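Local coordinates for protein lysozyme C (Equus asinus, PDB 5XUW) that hydrolyses the beta-1,4 linkages between N-acetylmuramic acid and N-acetylglucosamine in bacterial peptidoglycan and binds one calcium ion, at residues A26-M31 with S106-W111. Residues are numbered along the deposited sequence; the frame is centred on the assembly and turned at random.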
loop_
_atom_site.group_PDB
_atom_site.type_symbol
_atom_site.label_atom_id
_atom_site.label_comp_id
_atom_site.label_asym_id
_atom_site.label_seq_id
_atom_site.Cartn_x
_atom_site.Cartn_y
_atom_site.Cartn_z
ATOM N N ALA A 26 5.472 5.791 9.660
ATOM C CA ALA A 26 6.616 4.911 9.359
ATOM C C ALA A 26 6.150 3.526 8.931
ATOM O O ALA A 26 6.684 2.949 7.984
ATOM C CB ALA A 26 7.559 4.813 10.541
ATOM N N ASN A 27 5.142 3.001 9.621
ATOM C CA ASN A 27 4.563 1.712 9.228
ATOM C C ASN A 27 3.974 1.706 7.818
ATOM O O ASN A 27 4.184 0.765 7.056
ATOM C CB ASN A 27 3.541 1.231 10.264
ATOM C CG ASN A 27 4.182 0.387 11.327
ATOM O OD1 ASN A 27 4.620 -0.726 11.049
ATOM N ND2 ASN A 27 4.273 0.914 12.546
ATOM N N TRP A 28 3.243 2.758 7.482
ATOM C CA TRP A 28 2.677 2.913 6.134
ATOM C C TRP A 28 3.756 2.991 5.045
ATOM O O TRP A 28 3.642 2.358 3.985
ATOM C CB TRP A 28 1.811 4.172 6.085
ATOM C CG TRP A 28 0.489 3.994 6.748
ATOM C CD1 TRP A 28 0.066 4.528 7.929
ATOM C CD2 TRP A 28 -0.586 3.203 6.255
ATOM N NE1 TRP A 28 -1.224 4.117 8.195
ATOM C CE2 TRP A 28 -1.641 3.299 7.181
ATOM C CE3 TRP A 28 -0.760 2.425 5.110
ATOM C CZ2 TRP A 28 -2.868 2.657 6.982
ATOM C CZ3 TRP A 28 -1.966 1.783 4.917
ATOM C CH2 TRP A 28 -3.005 1.908 5.844
ATOM N N VAL A 29 4.794 3.790 5.305
ATOM C CA VAL A 29 5.900 3.927 4.357
ATOM C C VAL A 29 6.663 2.603 4.243
ATOM O O VAL A 29 7.029 2.179 3.141
ATOM C CB VAL A 29 6.838 5.100 4.729
ATOM C CG1 VAL A 29 8.023 5.180 3.781
ATOM C CG2 VAL A 29 6.079 6.419 4.683
ATOM N N CYS A 30 6.872 1.944 5.378
ATOM C CA CYS A 30 7.538 0.638 5.397
ATOM C C CYS A 30 6.790 -0.393 4.555
ATOM O O CYS A 30 7.395 -1.115 3.752
ATOM C CB CYS A 30 7.732 0.145 6.836
ATOM S SG CYS A 30 8.888 -1.229 7.000
ATOM N N MET A 31 5.468 -0.443 4.696
ATOM C CA MET A 31 4.676 -1.380 3.896
ATOM C C MET A 31 4.925 -1.107 2.412
ATOM O O MET A 31 5.162 -2.038 1.647
ATOM C CB MET A 31 3.190 -1.286 4.261
ATOM C CG MET A 31 2.243 -2.124 3.409
ATOM S SD MET A 31 1.607 -1.281 1.949
ATOM C CE MET A 31 0.474 -0.119 2.713
ATOM N N SER A 106 -1.720 -6.394 8.562
ATOM C CA SER A 106 -1.295 -7.759 8.231
ATOM C C SER A 106 -1.902 -8.307 6.933
ATOM O O SER A 106 -1.516 -9.375 6.492
ATOM C CB SER A 106 -1.557 -8.720 9.395
ATOM O OG SER A 106 -0.729 -8.384 10.490
ATOM N N ALA A 107 -2.851 -7.582 6.331
ATOM C CA ALA A 107 -3.252 -7.827 4.943
ATOM C C ALA A 107 -2.064 -7.831 3.973
ATOM O O ALA A 107 -2.083 -8.554 2.964
ATOM C CB ALA A 107 -4.282 -6.799 4.498
ATOM N N TRP A 108 -1.047 -7.024 4.273
ATOM C CA TRP A 108 0.121 -6.889 3.409
ATOM C C TRP A 108 1.220 -7.827 3.907
ATOM O O TRP A 108 1.832 -7.599 4.949
ATOM C CB TRP A 108 0.583 -5.435 3.382
ATOM C CG TRP A 108 -0.315 -4.518 2.582
ATOM C CD1 TRP A 108 -0.340 -4.380 1.225
ATOM C CD2 TRP A 108 -1.296 -3.592 3.096
ATOM N NE1 TRP A 108 -1.270 -3.434 0.858
ATOM C CE2 TRP A 108 -1.877 -2.938 1.985
ATOM C CE3 TRP A 108 -1.746 -3.270 4.377
ATOM C CZ2 TRP A 108 -2.873 -1.964 2.126
ATOM C CZ3 TRP A 108 -2.723 -2.314 4.523
ATOM C CH2 TRP A 108 -3.283 -1.660 3.394
ATOM N N LYS A 109 1.452 -8.896 3.159
ATOM C CA LYS A 109 2.404 -9.928 3.589
ATOM C C LYS A 109 3.843 -9.415 3.704
ATOM O O LYS A 109 4.588 -9.856 4.579
ATOM C CB LYS A 109 2.341 -11.133 2.656
ATOM C CG LYS A 109 0.983 -11.831 2.662
ATOM C CD LYS A 109 1.115 -13.291 2.256
ATOM C CE LYS A 109 -0.225 -13.902 1.876
ATOM N NZ LYS A 109 -0.063 -15.306 1.399
ATOM N N ALA A 110 4.239 -8.485 2.836
ATOM C CA ALA A 110 5.599 -7.929 2.912
ATOM C C ALA A 110 5.768 -7.041 4.158
ATOM O O ALA A 110 6.846 -7.024 4.757
ATOM C CB ALA A 110 5.959 -7.182 1.637
ATOM N N TRP A 111 4.708 -6.338 4.558
ATOM C CA TRP A 111 4.714 -5.605 5.823
ATOM C C TRP A 111 4.877 -6.574 6.996
ATOM O O TRP A 111 5.693 -6.347 7.903
ATOM C CB TRP A 111 3.449 -4.752 5.979
ATOM C CG TRP A 111 3.407 -4.027 7.294
ATOM C CD1 TRP A 111 4.003 -2.837 7.607
ATOM C CD2 TRP A 111 2.765 -4.478 8.474
ATOM N NE1 TRP A 111 3.774 -2.521 8.932
ATOM C CE2 TRP A 111 3.005 -3.511 9.483
ATOM C CE3 TRP A 111 1.994 -5.605 8.786
ATOM C CZ2 TRP A 111 2.500 -3.643 10.777
ATOM C CZ3 TRP A 111 1.503 -5.733 10.071
ATOM C CH2 TRP A 111 1.745 -4.749 11.045
#
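Met31 packs against Trp108 in a Met-aromatic contact at the heart of the alpha-helical domain of this C-type lysozyme, where helix 25-36 meets the start of helix 109-114. A second tryptophan, Trp111, flanks the same methionine, and the backbones come nearest at Met31 and Trp111, with CA atoms 4.6 Å apart. Met31 extends toward the indole because its CG lies opposite the backbone N about the CA-CB bond (chi1 175°), and bends at chi2 and chi3 then lay the thioether across one face of Trp108. SD sits 3.6 Å from the centroid of the five-membered ring of Trp108, almost on the ring normal. The terminal methyl CE makes a CH-pi contact with the neighbouring six-membered ring, so the sulfur and methyl together span the bicycle; Ala107 CB, near the rim, lies on the opposite face. Trp108 is held further by a hydrogen bond from NE1 to the backbone O of Phe57 and touches Glu35, the predicted catalytic acid, consistent with a place at the inner wall of the active-site cleft. At the far end of its six-membered ring, Trp108 CH2 approaches Trp28 CZ3 at 4.0 Å; the ring planes are inclined by 73°, and Val99 of helix 89-100 touches both indoles. One residue before Met31, Cys30 is disulfide-bonded to Cys115, the residue just after helix 109-114. Nearer the backbone, Met31 CB rests against Trp111 CD1 at 3.8 Å. The edge of that indole is directed to Asn27, and Trp111 NE1 donates a 2.9 Å hydrogen bond to Asn27 OD1, with the acceptor near the indole plane and the donor tilted 21° from the amide carbonyl plane.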